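Local atomic coordinates of nitrite reductase (Hyphomicrobium denitrificans, PDB entry 2DV6), a protein that probably reduces nitrite to nitric oxide with electrons delivered by cytochrome c, using copper centres, as part of denitrification. Residues I299-S304 against K322-L327; V28-T33 against Q66-N71. All blocks are in the same frame, centred on the assembly; numbering follows the deposited sequence.

Interaction 1: residues I299-S304 against K322-L327; sequences IYTVKS and KPEYFL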
loop_
_atom_site.group_PDB
_atom_site.type_symbol
_atom_site.label_atom_id
_atom_site.label_comp_id
_atom_site.label_asym_id
_atom_site.label_seq_id
_atom_site.Cartn_x
_atom_site.Cartn_y
_atom_site.Cartn_z
ATOM N N ILE A 299 -18.435 -20.940 -12.195
ATOM C CA ILE A 299 -18.153 -21.012 -10.786
ATOM C C ILE A 299 -17.208 -19.857 -10.412
ATOM O O ILE A 299 -16.315 -19.489 -11.184
ATOM C CB ILE A 299 -17.669 -22.464 -10.354
ATOM C CG1 ILE A 299 -18.888 -23.437 -10.319
ATOM C CG2 ILE A 299 -16.988 -22.420 -9.016
ATOM C CD1 ILE A 299 -18.563 -24.877 -9.829
ATOM N N TYR A 300 -17.431 -19.290 -9.241
ATOM C CA TYR A 300 -16.771 -18.041 -8.837
ATOM C C TYR A 300 -15.984 -18.307 -7.557
ATOM O O TYR A 300 -16.508 -18.192 -6.490
ATOM C CB TYR A 300 -17.822 -16.926 -8.615
ATOM C CG TYR A 300 -18.641 -16.580 -9.849
ATOM C CD1 TYR A 300 -19.748 -17.361 -10.224
ATOM C CD2 TYR A 300 -18.313 -15.477 -10.651
ATOM C CE1 TYR A 300 -20.505 -17.068 -11.382
ATOM C CE2 TYR A 300 -19.087 -15.156 -11.794
ATOM C CZ TYR A 300 -20.159 -15.965 -12.166
ATOM O OH TYR A 300 -20.914 -15.643 -13.292
ATOM N N THR A 301 -14.716 -18.663 -7.682
ATOM C CA THR A 301 -13.953 -19.120 -6.548
ATOM C C THR A 301 -13.071 -17.961 -6.055
ATOM O O THR A 301 -12.766 -17.025 -6.802
ATOM C CB THR A 301 -13.072 -20.296 -6.933
ATOM O OG1 THR A 301 -12.362 -19.947 -8.106
ATOM C CG2 THR A 301 -13.883 -21.533 -7.229
ATOM N N VAL A 302 -12.708 -18.006 -4.782
ATOM C CA VAL A 302 -11.845 -16.976 -4.179
ATOM C C VAL A 302 -10.469 -16.994 -4.867
ATOM O O VAL A 302 -9.923 -15.936 -5.229
ATOM C CB VAL A 302 -11.718 -17.206 -2.657
ATOM C CG1 VAL A 302 -10.630 -16.272 -2.027
ATOM C CG2 VAL A 302 -13.068 -16.968 -1.999
ATOM N N LYS A 303 -9.931 -18.186 -5.086
ATOM C CA LYS A 303 -8.636 -18.300 -5.783
ATOM C C LYS A 303 -8.850 -18.343 -7.276
ATOM O O LYS A 303 -9.945 -18.721 -7.748
ATOM C CB LYS A 303 -7.868 -19.556 -5.325
ATOM C CG LYS A 303 -7.541 -19.576 -3.829
ATOM C CD LYS A 303 -6.647 -20.815 -3.526
ATOM C CE LYS A 303 -6.827 -21.419 -2.123
ATOM N NZ LYS A 303 -6.597 -20.386 -1.084
ATOM N N SER A 304 -7.813 -17.984 -8.025
ATOM C CA SER A 304 -7.887 -17.999 -9.499
ATOM C C SER A 304 -8.037 -19.417 -10.057
ATOM O O SER A 304 -7.572 -20.370 -9.447
ATOM C CB SER A 304 -6.646 -17.345 -10.107
ATOM O OG SER A 304 -6.423 -16.084 -9.487
ATOM N N LYS A 322 -17.551 -12.004 -12.476
ATOM C CA LYS A 322 -16.122 -12.267 -12.683
ATOM C C LYS A 322 -15.810 -13.753 -12.426
ATOM O O LYS A 322 -15.218 -14.112 -11.390
ATOM C CB LYS A 322 -15.255 -11.373 -11.767
ATOM C CG LYS A 322 -15.343 -9.849 -12.026
ATOM C CD LYS A 322 -14.901 -9.088 -10.732
ATOM C CE LYS A 322 -15.114 -7.603 -10.851
ATOM N NZ LYS A 322 -14.537 -6.840 -9.681
ATOM N N PRO A 323 -16.193 -14.628 -13.380
ATOM C CA PRO A 323 -16.095 -16.063 -13.125
ATOM C C PRO A 323 -14.655 -16.546 -13.173
ATOM O O PRO A 323 -13.811 -15.922 -13.819
ATOM C CB PRO A 323 -16.924 -16.694 -14.258
ATOM C CG PRO A 323 -17.110 -15.666 -15.268
ATOM C CD PRO A 323 -16.662 -14.333 -14.746
ATOM N N GLU A 324 -14.371 -17.629 -12.465
ATOM C CA GLU A 324 -13.062 -18.256 -12.530
ATOM C C GLU A 324 -13.102 -19.530 -13.361
ATOM O O GLU A 324 -12.123 -19.863 -14.019
ATOM C CB GLU A 324 -12.546 -18.576 -11.122
ATOM C CG GLU A 324 -12.220 -17.315 -10.324
ATOM C CD GLU A 324 -11.011 -16.540 -10.898
ATOM O OE1 GLU A 324 -10.218 -17.108 -11.673
ATOM O OE2 GLU A 324 -10.862 -15.357 -10.583
ATOM N N TYR A 325 -14.204 -20.271 -13.267
ATOM C CA TYR A 325 -14.372 -21.527 -13.981
ATOM C C TYR A 325 -15.588 -21.426 -14.878
ATOM O O TYR A 325 -16.624 -20.902 -14.458
ATOM C CB TYR A 325 -14.556 -22.694 -13.011
ATOM C CG TYR A 325 -13.310 -23.027 -12.190
ATOM C CD1 TYR A 325 -12.988 -22.307 -11.039
ATOM C CD2 TYR A 325 -12.467 -24.083 -12.566
ATOM C CE1 TYR A 325 -11.832 -22.620 -10.295
ATOM C CE2 TYR A 325 -11.323 -24.386 -11.847
ATOM C CZ TYR A 325 -11.010 -23.677 -10.727
ATOM O OH TYR A 325 -9.874 -24.023 -10.029
ATOM N N PHE A 326 -15.455 -21.906 -16.112
ATOM C CA PHE A 326 -16.584 -22.055 -17.019
ATOM C C PHE A 326 -16.602 -23.552 -17.348
ATOM O O PHE A 326 -15.528 -24.121 -17.713
ATOM C CB PHE A 326 -16.359 -21.314 -18.330
ATOM C CG PHE A 326 -16.621 -19.855 -18.275
ATOM C CD1 PHE A 326 -17.884 -19.363 -18.584
ATOM C CD2 PHE A 326 -15.605 -18.973 -17.966
ATOM C CE1 PHE A 326 -18.139 -17.979 -18.569
ATOM C CE2 PHE A 326 -15.854 -17.603 -17.961
ATOM C CZ PHE A 326 -17.133 -17.124 -18.259
ATOM N N LEU A 327 -17.777 -24.172 -17.231
ATOM C CA LEU A 327 -17.844 -25.621 -17.176
ATOM C C LEU A 327 -18.944 -26.246 -18.033
ATOM O O LEU A 327 -20.077 -25.724 -18.064
ATOM C CB LEU A 327 -18.117 -26.004 -15.736
ATOM C CG LEU A 327 -17.065 -26.221 -14.631
ATOM C CD1 LEU A 327 -15.568 -26.070 -14.979
ATOM C CD2 LEU A 327 -17.504 -25.529 -13.361
HETATM O O HOH W 1 -8.236 -14.382 -10.340
#

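Interaction 2: residues V28-T33 against Q66-N71; sequences VFTLRT and QVNLVN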
loop_
_atom_site.group_PDB
_atom_site.type_symbol
_atom_site.label_atom_id
_atom_site.label_comp_id
_atom_site.label_asym_id
_atom_site.label_seq_id
_atom_site.Cartn_x
_atom_site.Cartn_y
_atom_site.Cartn_z
ATOM N N VAL A 28 -1.367 -26.589 -19.640
ATOM C CA VAL A 28 -1.054 -25.155 -19.605
ATOM C C VAL A 28 -0.210 -24.855 -18.391
ATOM O O VAL A 28 -0.558 -25.272 -17.316
ATOM C CB VAL A 28 -2.337 -24.279 -19.612
ATOM C CG1 VAL A 28 -1.970 -22.800 -19.646
ATOM C CG2 VAL A 28 -3.234 -24.621 -20.835
ATOM N N PHE A 29 0.914 -24.165 -18.575
ATOM C CA PHE A 29 1.772 -23.756 -17.462
ATOM C C PHE A 29 1.886 -22.264 -17.517
ATOM O O PHE A 29 2.132 -21.717 -18.590
ATOM C CB PHE A 29 3.193 -24.369 -17.588
ATOM C CG PHE A 29 3.197 -25.870 -17.531
ATOM C CD1 PHE A 29 3.291 -26.609 -18.692
ATOM C CD2 PHE A 29 2.993 -26.530 -16.324
ATOM C CE1 PHE A 29 3.259 -27.988 -18.640
ATOM C CE2 PHE A 29 2.960 -27.931 -16.258
ATOM C CZ PHE A 29 3.089 -28.656 -17.405
ATOM N N THR A 30 1.697 -21.601 -16.371
ATOM C CA THR A 30 1.921 -20.154 -16.299
ATOM C C THR A 30 3.173 -19.829 -15.483
ATOM O O THR A 30 3.342 -20.373 -14.410
ATOM C CB THR A 30 0.657 -19.410 -15.756
ATOM O OG1 THR A 30 -0.428 -19.696 -16.636
ATOM C CG2 THR A 30 0.884 -17.890 -15.681
ATOM N N LEU A 31 4.042 -18.983 -16.045
ATOM C CA LEU A 31 5.290 -18.550 -15.442
ATOM C C LEU A 31 5.257 -17.033 -15.366
ATOM O O LEU A 31 4.977 -16.344 -16.357
ATOM C CB LEU A 31 6.507 -18.981 -16.313
ATOM C CG LEU A 31 6.686 -20.490 -16.578
ATOM C CD1 LEU A 31 7.870 -20.844 -17.545
ATOM C CD2 LEU A 31 6.845 -21.241 -15.282
ATOM N N ARG A 32 5.540 -16.500 -14.195
ATOM C CA ARG A 32 5.764 -15.081 -14.076
ATOM C C ARG A 32 7.244 -14.884 -13.785
ATOM O O ARG A 32 7.872 -15.748 -13.212
ATOM C CB ARG A 32 4.884 -14.450 -12.987
ATOM C CG ARG A 32 5.150 -14.917 -11.561
ATOM C CD ARG A 32 4.187 -14.227 -10.544
ATOM N NE ARG A 32 4.142 -14.979 -9.286
ATOM C CZ ARG A 32 4.858 -14.690 -8.197
ATOM N NH1 ARG A 32 5.678 -13.639 -8.177
ATOM N NH2 ARG A 32 4.747 -15.466 -7.113
ATOM N N THR A 33 7.812 -13.783 -14.241
ATOM C CA THR A 33 9.228 -13.535 -13.983
ATOM C C THR A 33 9.346 -12.746 -12.659
ATOM O O THR A 33 8.438 -12.001 -12.287
ATOM C CB THR A 33 9.896 -12.779 -15.161
ATOM O OG1 THR A 33 9.398 -11.435 -15.210
ATOM C CG2 THR A 33 9.631 -13.477 -16.526
ATOM N N GLN A 66 1.340 -25.777 -23.554
ATOM C CA GLN A 66 1.166 -24.324 -23.703
ATOM C C GLN A 66 1.865 -23.660 -22.525
ATOM O O GLN A 66 1.700 -24.078 -21.377
ATOM C CB GLN A 66 -0.322 -23.920 -23.757
ATOM C CG GLN A 66 -0.562 -22.390 -23.820
ATOM C CD GLN A 66 -2.027 -22.035 -23.805
ATOM O OE1 GLN A 66 -2.818 -22.685 -24.464
ATOM N NE2 GLN A 66 -2.399 -20.993 -23.063
ATOM N N VAL A 67 2.666 -22.646 -22.823
ATOM C CA VAL A 67 3.343 -21.891 -21.777
ATOM C C VAL A 67 2.922 -20.427 -21.837
ATOM O O VAL A 67 2.979 -19.821 -22.888
ATOM C CB VAL A 67 4.883 -22.033 -21.888
ATOM C CG1 VAL A 67 5.596 -21.160 -20.835
ATOM C CG2 VAL A 67 5.280 -23.535 -21.682
ATOM N N ASN A 68 2.476 -19.881 -20.696
ATOM C CA ASN A 68 2.052 -18.483 -20.606
ATOM C C ASN A 68 3.115 -17.718 -19.812
ATOM O O ASN A 68 3.308 -17.966 -18.635
ATOM C CB ASN A 68 0.738 -18.339 -19.842
ATOM C CG ASN A 68 -0.403 -19.137 -20.432
ATOM O OD1 ASN A 68 -0.522 -19.324 -21.665
ATOM N ND2 ASN A 68 -1.306 -19.569 -19.541
ATOM N N LEU A 69 3.769 -16.759 -20.431
ATOM C CA LEU A 69 4.808 -16.027 -19.748
ATOM C C LEU A 69 4.262 -14.646 -19.428
ATOM O O LEU A 69 3.810 -13.942 -20.340
ATOM C CB LEU A 69 6.009 -15.890 -20.690
ATOM C CG LEU A 69 7.408 -15.454 -20.231
ATOM C CD1 LEU A 69 7.980 -14.288 -21.054
ATOM C CD2 LEU A 69 7.673 -15.356 -18.721
ATOM N N VAL A 70 4.312 -14.265 -18.153
ATOM C CA VAL A 70 3.932 -12.911 -17.737
ATOM C C VAL A 70 5.126 -12.240 -17.072
ATOM O O VAL A 70 5.748 -12.800 -16.180
ATOM C CB VAL A 70 2.721 -12.946 -16.724
ATOM C CG1 VAL A 70 2.294 -11.526 -16.298
ATOM C CG2 VAL A 70 1.558 -13.766 -17.305
ATOM N N ASN A 71 5.419 -11.022 -17.495
ATOM C CA ASN A 71 6.517 -10.251 -16.982
ATOM C C ASN A 71 6.111 -9.694 -15.605
ATOM O O ASN A 71 5.078 -8.999 -15.470
ATOM C CB ASN A 71 6.836 -9.140 -18.009
ATOM C CG ASN A 71 8.031 -8.312 -17.634
ATOM O OD1 ASN A 71 8.217 -7.966 -16.466
ATOM N ND2 ASN A 71 8.838 -7.946 -18.639
#

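Interaction 1: residues I299-S304 against K322-L327
Ile299 and Tyr325 form an antiparallel hydrogen-bonded pair where strand 290-299 ends and strand 325-328 begins, at the margin of a mixed sheet. Two residues, Glu324 and Tyr325, stand opposite the single Ile299, a classic beta bulge. Ile299 O accepts two backbone bonds, from Glu324 N at 3.0 Å and from Tyr325 N at 3.1 Å. The first donor lies in the carbonyl plane and the second is tilted 18° from it. Ile299 N returns a bond to Tyr325 O at 2.9 Å. Beyond this pair, Ile299 CD1 meets Leu327 CD2 at 3.7 Å.

The ring of Tyr300 lies alongside Pro323, with CE2 3.6 Å from Pro323 CB. Thr301 OG1 sits at the edge of the Tyr325 ring, in its plane, 3.5 Å from CE1. Thr301 OG1 donates to Lys303 O at 2.7 Å, a bond within 299-304. The side chain of Glu324 bends at CB-CG (chi2 -67°), and its carboxylate reaches Ser304. A water joins Glu324 OE2 to Ser304 OG. OE1 accepts from Phe305 N, and OE2 has a salt bridge to Lys317.

Strand 325-328 is outermost in its sheet within the chain. Strand 181-188 packs on Ile299 and Tyr325, helix 315-319 touches Tyr300 and Lys322, and helix 265-270 touches Ile299 and Tyr300.

Interaction 2: residues V28-T33 against Q66-N71
Thr30 and Asn68 meet because each holds its polar branch beside its own backbone N: OG1 of Thr30 with chi1 -59°, CG of Asn68 with chi1 -57°. Asn68 ND2 then donates to Thr30 OG1 at 3.0 Å, from an amide plane that the hydroxyl oxygen leaves by 16°. The other end of this amide is also held. Gln66 runs out extended. Gln66 NE2 donates to Asn68 OD1 at 2.9 Å, meeting an in-plane lone pair of that oxygen, and also bonds to Glu422. Thr99 OG1 is a further partner of OD1, so bonds at both ends fix which way the amide is turned. Val28 CG1 packs against the same group, 3.3 Å from Asn68 ND2.

The backbones run parallel and in register. Bonds alternate between the two strands, from Phe29 N to Gln66 O at one end to Thr33 N and Val70 O at the other. Leu31 N to Asn68 O, at 2.9 Å, is nearly straight. CA-H...O contacts lie between these bonds, such as Arg32 CA to Val70 O at 3.1 Å.

Phe29, Leu31, Val67 and Leu69 share the other face. The side chains of Leu31 and Val67 cross at an angle, with Leu31 CD1 4.0 Å from Val67 CG1. Phe29 also touches Leu57 and Val59 of strand 57-60. Thr33 CG2 presses on Leu69 CD2 at 3.5 Å, a tight carbon contact. Tyr315 of a neighbouring subunit packs on Thr30, Asn68 and Val70.

Strands 27-36 and 64-70 are the central pair of a four-stranded mixed sheet. Such a parallel pair is typical of the cupredoxin beta-sandwich. Thr33 touches His77, which binds the copper of this domain with Cys114, His119 and Met124.

How the interactions relate
Interaction 2 comes first along the chain and closes before interaction 1 opens. Their centres lie 19 Å apart, and their nearest atoms are about 9 Å apart without touching. They share no sheet. Interaction 2 joins central strands of the N-terminal cupredoxin domain, beside its own copper site. Interaction 1 lies at the edge of a later six-stranded sheet, with the side chain of Ile299 about 14 Å from a bound copper ion. The two regions still meet indirectly: Gln66 bonds to Glu422, next to His423, whose ND1 donates to Glu324 O. Lys94 of one neighbouring subunit packs on Val302, and Tyr315 and Ser264 of another pack on interaction 2, so both regions lie at subunit interfaces.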